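Fimbrium subunit Fim1C (Bacteroides vulgatus, PDB 4QB7) is probably a component of the tip of fimbriae, the cell-surface filaments that mediate adhesion and biofilm formation. Local coordinates at residues 46-49 / 54-57; 61-66 / 80-85; 292-297 / 302-307. All blocks are in the same frame, centred on the assembly; numbering follows the deposited sequence.

Contact 1 (46-49 / 54-57); sequences QTSS and SEKG
The carboxylate of Glu55 lies over the backbone and side chain of Ser48 and against the CB of Thr47. OE2 takes a hydrogen bond from the hydroxyl, Ser48 OG to Glu55 OE2 at 2.6 Å, on the syn side but 33° out of the carboxylate plane. OE1 accepts a hydrogen bond from the backbone amide, Ser48 N to Glu55 OE1 at 3.2 Å. That N-H points almost straight at the oxygen but meets it from above the carboxylate plane. One serine thus grips both oxygens and limits the rotation of the group. A water adds a third bond, donating to Glu55 OE1 at 2.8 Å; its link to Gln46 O is weak.

Glu55 reaches this place with an extended chain, chi2 -174°. Thr47 CB sits 3.3 Å from Glu55 OE1, and the threonine lies at a slant to the glutamate chain. The Thr47 hydroxyl turns instead to its neighbour, Thr47 OG1 to Ser48 O at 2.8 Å. Ser48 OG also bonds to Ala50 N.

The contact ties the end of strand 40-47 to the short helix 52-55 that follows it. It is a local strand-to-helix connection in the fimbrillin-like fold, closed by a carboxylate bound to a serine amide and hydroxyl.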
# COMPACT_ATOMS: atom_id res chain seq x y z
N GLN A 46 -4.28 -0.23 -29.65
CA GLN A 46 -3.67 -0.02 -30.96
C GLN A 46 -4.25 1.25 -31.63
O GLN A 46 -5.47 1.41 -31.74
CB GLN A 46 -3.86 -1.25 -31.87
CG GLN A 46 -3.05 -1.14 -33.14
CD GLN A 46 -3.31 -2.30 -34.04
OE1 GLN A 46 -2.42 -3.10 -34.32
NE2 GLN A 46 -4.54 -2.41 -34.50
N THR A 47 -3.35 2.17 -32.02
CA THR A 47 -3.66 3.42 -32.69
C THR A 47 -2.95 3.45 -34.04
O THR A 47 -2.13 2.57 -34.34
CB THR A 47 -3.23 4.66 -31.84
OG1 THR A 47 -1.82 4.88 -31.98
CG2 THR A 47 -3.65 4.61 -30.37
N SER A 48 -3.18 4.50 -34.81
CA SER A 48 -2.42 4.72 -36.03
C SER A 48 -1.06 5.34 -35.63
O SER A 48 -0.82 5.61 -34.44
CB SER A 48 -3.18 5.65 -36.97
OG SER A 48 -3.08 7.01 -36.59
N SER A 49 -0.19 5.61 -36.61
CA SER A 49 1.07 6.30 -36.38
C SER A 49 0.85 7.69 -35.73
O SER A 49 1.77 8.20 -35.10
CB SER A 49 1.82 6.44 -37.70
OG SER A 49 1.20 7.42 -38.50
N SER A 54 -3.08 11.96 -29.42
CA SER A 54 -3.98 12.43 -30.48
C SER A 54 -5.29 11.62 -30.51
O SER A 54 -6.36 12.22 -30.61
CB SER A 54 -3.28 12.31 -31.84
OG SER A 54 -3.83 13.22 -32.78
N GLU A 55 -5.20 10.28 -30.40
CA GLU A 55 -6.32 9.37 -30.55
C GLU A 55 -6.91 8.71 -29.31
O GLU A 55 -7.95 8.08 -29.46
CB GLU A 55 -5.89 8.25 -31.50
CG GLU A 55 -5.55 8.76 -32.89
CD GLU A 55 -5.26 7.69 -33.92
OE1 GLU A 55 -5.41 6.49 -33.60
OE2 GLU A 55 -4.93 8.07 -35.06
N LYS A 56 -6.31 8.83 -28.10
CA LYS A 56 -6.81 8.15 -26.90
C LYS A 56 -8.30 8.38 -26.61
O LYS A 56 -8.96 7.47 -26.12
CB LYS A 56 -5.99 8.49 -25.63
CG LYS A 56 -5.92 9.94 -25.21
CD LYS A 56 -4.80 10.18 -24.23
CE LYS A 56 -4.86 11.60 -23.69
NZ LYS A 56 -4.31 11.67 -22.32
N GLY A 57 -8.79 9.58 -26.89
CA GLY A 57 -10.16 9.98 -26.64
C GLY A 57 -11.22 9.04 -27.18
O GLY A 57 -12.23 8.83 -26.51
O HOH W 1 -6.96 4.43 -32.55

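Contact 2 (61-66 / 80-85); sequences PNFMYN and NLRFWP. With SO4 (sulfate ion), chain D.
Arg82 NE donates to Phe63 O at 2.8 Å, with an N-H...O angle of 163°, the one hydrogen bond between the segments. The donor lies nearly along the C=O axis, and the oxygen lies close to the guanidinium plane, at its edge. The same guanidinium makes a weak bond from Arg82 NH1 to Leu81 O within its own segment.

Apolar contact comes from the aliphatic part of Arg82. Arg82 CB approaches Phe63 CZ to 3.7 Å, and the end methyl of Met64, CE, reaches Arg82 CB at 3.9 Å.

The Phe63 ring makes further contacts of its own. The Arg82 chain bends at chi2, -80°, and this brings CD over one face of the ring. The CH-pi contact is 4.0 Å from Arg82 CD to the Phe63 ring centroid. Ring and guanidinium planes stand 82° apart. The guanidinium is too far above the ring for more than a weak cation-pi attraction. Phe83 O meets the ring at its edge, 3.4 Å from Phe63 CZ.

A sulfate, probably from the crystallisation liquor, sits at Asn62. Asn62 ND2 donates to its O1 at 3.2 Å and weakly to its O3; Thr60 also binds it.

Phe63 and Met64 both face Ala44 of strand 40-47. This is a classic beta bulge where strand 64-72 begins, with the loop 80-85 packed beside it in the fimbrillin-like fold.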
# COMPACT_ATOMS: atom_id res chain seq x y z
N PRO A 61 -9.55 -0.42 -25.25
CA PRO A 61 -8.45 -1.42 -25.15
C PRO A 61 -8.68 -2.53 -26.17
O PRO A 61 -9.07 -3.65 -25.85
CB PRO A 61 -8.54 -1.90 -23.70
CG PRO A 61 -9.93 -1.66 -23.30
CD PRO A 61 -10.41 -0.45 -24.04
N ASN A 62 -8.46 -2.18 -27.42
CA ASN A 62 -8.76 -3.00 -28.60
C ASN A 62 -7.73 -4.08 -28.92
O ASN A 62 -7.98 -4.87 -29.82
CB ASN A 62 -8.91 -2.08 -29.80
CG ASN A 62 -7.68 -1.25 -30.10
OD1 ASN A 62 -6.55 -1.65 -29.84
ND2 ASN A 62 -7.86 -0.09 -30.70
N PHE A 63 -6.58 -4.08 -28.25
CA PHE A 63 -5.49 -5.01 -28.55
C PHE A 63 -5.29 -6.04 -27.45
O PHE A 63 -5.02 -7.19 -27.74
CB PHE A 63 -4.20 -4.22 -28.78
CG PHE A 63 -3.13 -5.02 -29.46
CD1 PHE A 63 -3.19 -5.26 -30.83
CD2 PHE A 63 -2.06 -5.54 -28.74
CE1 PHE A 63 -2.21 -6.02 -31.46
CE2 PHE A 63 -1.08 -6.29 -29.37
CZ PHE A 63 -1.16 -6.54 -30.72
N MSE A 64 -5.39 -5.62 -26.18
CA MSE A 64 -5.30 -6.51 -25.02
C MSE A 64 -6.23 -5.96 -23.98
O MSE A 64 -6.20 -4.76 -23.74
CB MSE A 64 -3.84 -6.63 -24.48
CG MSE A 64 -2.89 -7.48 -25.32
SE MSE A 64 -1.17 -7.65 -24.44
CE MSE A 64 -0.22 -8.61 -25.76
N TYR A 65 -7.07 -6.80 -23.37
CA TYR A 65 -7.96 -6.36 -22.30
C TYR A 65 -7.73 -7.27 -21.12
O TYR A 65 -8.14 -8.43 -21.15
CB TYR A 65 -9.46 -6.30 -22.71
CG TYR A 65 -10.33 -5.86 -21.55
CD1 TYR A 65 -10.38 -4.52 -21.17
CD2 TYR A 65 -10.97 -6.80 -20.74
CE1 TYR A 65 -11.09 -4.12 -20.03
CE2 TYR A 65 -11.67 -6.41 -19.59
CZ TYR A 65 -11.74 -5.07 -19.26
OH TYR A 65 -12.45 -4.69 -18.14
N ASN A 66 -7.03 -6.76 -20.10
CA ASN A 66 -6.68 -7.52 -18.90
C ASN A 66 -6.02 -8.86 -19.29
O ASN A 66 -6.43 -9.93 -18.81
CB ASN A 66 -7.90 -7.71 -17.98
CG ASN A 66 -7.56 -8.21 -16.62
OD1 ASN A 66 -6.57 -7.80 -16.03
ND2 ASN A 66 -8.37 -9.12 -16.09
N ASN A 80 -3.09 -15.67 -25.06
CA ASN A 80 -3.62 -15.17 -26.34
C ASN A 80 -2.53 -14.42 -27.10
O ASN A 80 -2.35 -13.23 -26.85
CB ASN A 80 -4.86 -14.27 -26.13
CG ASN A 80 -6.03 -14.99 -25.53
OD1 ASN A 80 -6.30 -14.88 -24.33
ND2 ASN A 80 -6.75 -15.75 -26.35
N LEU A 81 -1.82 -15.11 -28.01
CA LEU A 81 -0.73 -14.50 -28.77
C LEU A 81 -1.15 -13.35 -29.69
O LEU A 81 -2.20 -13.36 -30.32
CB LEU A 81 0.10 -15.51 -29.56
CG LEU A 81 1.61 -15.28 -29.42
CD1 LEU A 81 2.11 -15.61 -27.98
CD2 LEU A 81 2.38 -16.03 -30.48
N ARG A 82 -0.30 -12.33 -29.67
CA ARG A 82 -0.43 -11.07 -30.38
C ARG A 82 0.90 -10.75 -31.00
O ARG A 82 1.95 -11.11 -30.47
CB ARG A 82 -0.85 -9.95 -29.42
CG ARG A 82 -2.25 -10.05 -28.85
CD ARG A 82 -3.33 -9.57 -29.81
NE ARG A 82 -4.63 -9.59 -29.14
CZ ARG A 82 -5.42 -10.66 -29.05
NH1 ARG A 82 -5.07 -11.81 -29.63
NH2 ARG A 82 -6.58 -10.59 -28.40
N PHE A 83 0.84 -10.03 -32.13
CA PHE A 83 2.00 -9.67 -32.91
C PHE A 83 2.08 -8.19 -33.12
O PHE A 83 1.04 -7.53 -33.15
CB PHE A 83 1.91 -10.38 -34.28
CG PHE A 83 1.95 -11.89 -34.17
CD1 PHE A 83 0.79 -12.62 -33.92
CD2 PHE A 83 3.15 -12.58 -34.30
CE1 PHE A 83 0.83 -14.00 -33.76
CE2 PHE A 83 3.18 -13.97 -34.17
CZ PHE A 83 2.03 -14.67 -33.89
N TRP A 84 3.30 -7.65 -33.31
CA TRP A 84 3.47 -6.23 -33.62
C TRP A 84 2.84 -5.97 -34.96
O TRP A 84 2.86 -6.86 -35.82
CB TRP A 84 4.95 -5.82 -33.64
CG TRP A 84 5.63 -5.83 -32.30
CD1 TRP A 84 6.52 -6.74 -31.85
CD2 TRP A 84 5.47 -4.86 -31.24
NE1 TRP A 84 6.93 -6.43 -30.57
CE2 TRP A 84 6.29 -5.28 -30.17
CE3 TRP A 84 4.72 -3.68 -31.10
CZ2 TRP A 84 6.41 -4.54 -28.98
CZ3 TRP A 84 4.80 -2.97 -29.91
CH2 TRP A 84 5.65 -3.39 -28.87
N PRO A 85 2.29 -4.77 -35.23
CA PRO A 85 1.73 -4.53 -36.56
C PRO A 85 2.79 -4.64 -37.67
O PRO A 85 3.98 -4.41 -37.43
CB PRO A 85 1.17 -3.10 -36.45
CG PRO A 85 0.99 -2.86 -35.00
CD PRO A 85 2.13 -3.59 -34.36
S SO4 D . -11.40 1.19 -31.27
O1 SO4 D . -10.31 1.91 -30.66
O2 SO4 D . -12.30 2.18 -31.84
O3 SO4 D . -10.88 0.32 -32.32
O4 SO4 D . -12.15 0.38 -30.33

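Contact 3 (292-297 / 302-307); sequences DIVTKV and NLTSTI
Strands 292-296 and 302-307 run antiparallel, 168° between their directions, their axes 4.5 Å apart at closest approach. They are the two arms of a beta hairpin, strands 286-296 and 301-313. Ile293 with Ser305 and Thr295 with Leu303 are hydrogen-bonded pairs, each joined by two backbone bonds. Val294 with Thr304 and Asp292 with Thr306 are non-hydrogen-bonded pairs. CA-H...O contacts supplement this ladder, as from Asp292 CA to Ser305 O.

One face of the hairpin carries Asp292, Val294, Thr304 and Thr306. Val294 and Thr304 lie side by side, with Val294 CG2 3.6 Å from Thr304 OG1. Val294 CG1 touches the amide of Asn302, 3.7 Å from Asn302 CG. Asn302 holds its amide over this methyl with chi1 at 76°. The methyl of Thr304 extends the packing along the same face, Thr304 CG2 lying 3.8 Å from Asp292 CB.

The other face carries Ile293, Thr295, Leu303 and Ser305. Its apolar contact is thin: Ile293 CD1 meets Ile307 CD1 at 4.1 Å, the two side chains crossing at their ends. Lys296 and Asn302 form the final, non-hydrogen-bonded pair, and their side chains diverge. Beyond it, Val297 CG2 lies against the backbone of Asn302, 3.8 Å from Asn302 CA.

Strand 186-196 flanks the hairpin on the 286-296 side. Asp292 and Val294 make backbone bonds to Phe189 and Lys187 there. The Asn302 amide also has an outside partner, donating through ND2 to Trp243 O, while Asn302 OD1 accepts from Thr304 OG1 at 2.6 Å. Each oxygen of the Asp292 carboxylate has a partner: OD2 bonds to the hydroxyl of Tyr245, and Asp292 OD1 accepts from Thr306 OG1 at 2.9 Å, 58° out of the carboxylate plane.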
# COMPACT_ATOMS: atom_id res chain seq x y z
N ASP A 292 0.84 -0.30 29.15
CA ASP A 292 1.00 -0.58 30.58
C ASP A 292 2.39 -0.21 31.03
O ASP A 292 3.35 -0.56 30.35
CB ASP A 292 0.75 -2.08 30.84
CG ASP A 292 -0.65 -2.56 30.50
OD1 ASP A 292 -1.59 -1.74 30.57
OD2 ASP A 292 -0.81 -3.77 30.19
N ILE A 293 2.50 0.54 32.13
CA ILE A 293 3.78 0.92 32.75
C ILE A 293 3.90 0.06 33.99
O ILE A 293 3.11 0.21 34.92
CB ILE A 293 3.92 2.44 33.03
CG1 ILE A 293 3.57 3.26 31.75
CG2 ILE A 293 5.36 2.76 33.55
CD1 ILE A 293 3.35 4.71 32.02
N VAL A 294 4.78 -0.93 33.93
CA VAL A 294 4.93 -1.97 34.96
C VAL A 294 6.15 -1.72 35.80
O VAL A 294 7.25 -1.72 35.26
CB VAL A 294 4.98 -3.37 34.28
CG1 VAL A 294 5.14 -4.49 35.31
CG2 VAL A 294 3.76 -3.60 33.41
N THR A 295 5.95 -1.53 37.10
CA THR A 295 7.02 -1.33 38.09
C THR A 295 7.11 -2.56 39.00
O THR A 295 6.09 -3.01 39.53
CB THR A 295 6.81 -0.03 38.89
OG1 THR A 295 6.66 1.08 38.00
CG2 THR A 295 7.95 0.26 39.85
N LYS A 296 8.33 -3.08 39.21
CA LYS A 296 8.62 -4.23 40.07
C LYS A 296 8.31 -3.97 41.54
O LYS A 296 8.67 -2.91 42.06
CB LYS A 296 10.10 -4.63 39.93
CG LYS A 296 10.54 -5.78 40.81
CD LYS A 296 11.93 -6.25 40.45
CE LYS A 296 12.40 -7.33 41.39
NZ LYS A 296 13.64 -7.97 40.90
N VAL A 297 7.66 -4.93 42.20
CA VAL A 297 7.43 -4.90 43.63
C VAL A 297 8.25 -6.08 44.18
O VAL A 297 9.14 -5.87 44.99
CB VAL A 297 5.95 -4.88 44.04
CG1 VAL A 297 5.81 -5.06 45.55
CG2 VAL A 297 5.29 -3.57 43.60
N ASN A 302 3.78 -6.83 41.07
CA ASN A 302 4.09 -5.51 40.51
C ASN A 302 2.94 -4.51 40.65
O ASN A 302 1.82 -4.86 41.03
CB ASN A 302 4.44 -5.68 39.01
CG ASN A 302 3.24 -5.91 38.14
OD1 ASN A 302 2.44 -5.01 37.93
ND2 ASN A 302 3.11 -7.10 37.59
N LEU A 303 3.21 -3.30 40.22
CA LEU A 303 2.25 -2.22 40.10
C LEU A 303 2.16 -1.83 38.63
O LEU A 303 3.16 -1.49 38.01
CB LEU A 303 2.69 -1.06 40.96
CG LEU A 303 1.62 -0.11 41.41
CD1 LEU A 303 0.64 -0.79 42.35
CD2 LEU A 303 2.25 1.03 42.18
N THR A 304 0.98 -2.01 38.03
CA THR A 304 0.78 -1.70 36.62
C THR A 304 -0.10 -0.47 36.49
O THR A 304 -1.17 -0.40 37.07
CB THR A 304 0.20 -2.92 35.90
OG1 THR A 304 1.18 -3.95 35.93
CG2 THR A 304 -0.15 -2.64 34.45
N SER A 305 0.37 0.48 35.70
CA SER A 305 -0.37 1.68 35.36
C SER A 305 -0.88 1.49 33.93
O SER A 305 -0.08 1.49 33.00
CB SER A 305 0.52 2.91 35.50
OG SER A 305 -0.30 4.06 35.59
N THR A 306 -2.18 1.23 33.77
CA THR A 306 -2.80 0.94 32.47
C THR A 306 -3.43 2.21 31.86
O THR A 306 -4.33 2.78 32.46
CB THR A 306 -3.84 -0.20 32.61
OG1 THR A 306 -3.21 -1.45 32.96
CG2 THR A 306 -4.72 -0.36 31.39
N ILE A 307 -2.97 2.61 30.67
CA ILE A 307 -3.52 3.73 29.89
C ILE A 307 -4.08 3.14 28.61
O ILE A 307 -3.32 2.49 27.90
CB ILE A 307 -2.51 4.89 29.61
CG1 ILE A 307 -2.04 5.60 30.90
CG2 ILE A 307 -3.08 5.90 28.64
CD1 ILE A 307 -0.69 5.20 31.28

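Overall arrangement
Contacts 1 and 2 are neighbours, with centres about 15 Å apart. Both reach the sheet that holds strands 40-47 and 64-72. They also touch directly, through a probable hydrogen bond from Gln46 N to Asn62 OD1. Contact 3 lies on the other side of the chain's centre, about 68 and 65 Å from them between centres, and belongs to a different sheet. Contacts 1 and 2 are partly buried, and each centres on one charged side chain, Glu55 in contact 1 and Arg82, packed on an aromatic ring, in contact 2. Contact 3 is a surface contact between paired strands. There the backbone does most of the joining, and polar and apolar side chains on the two faces add to it.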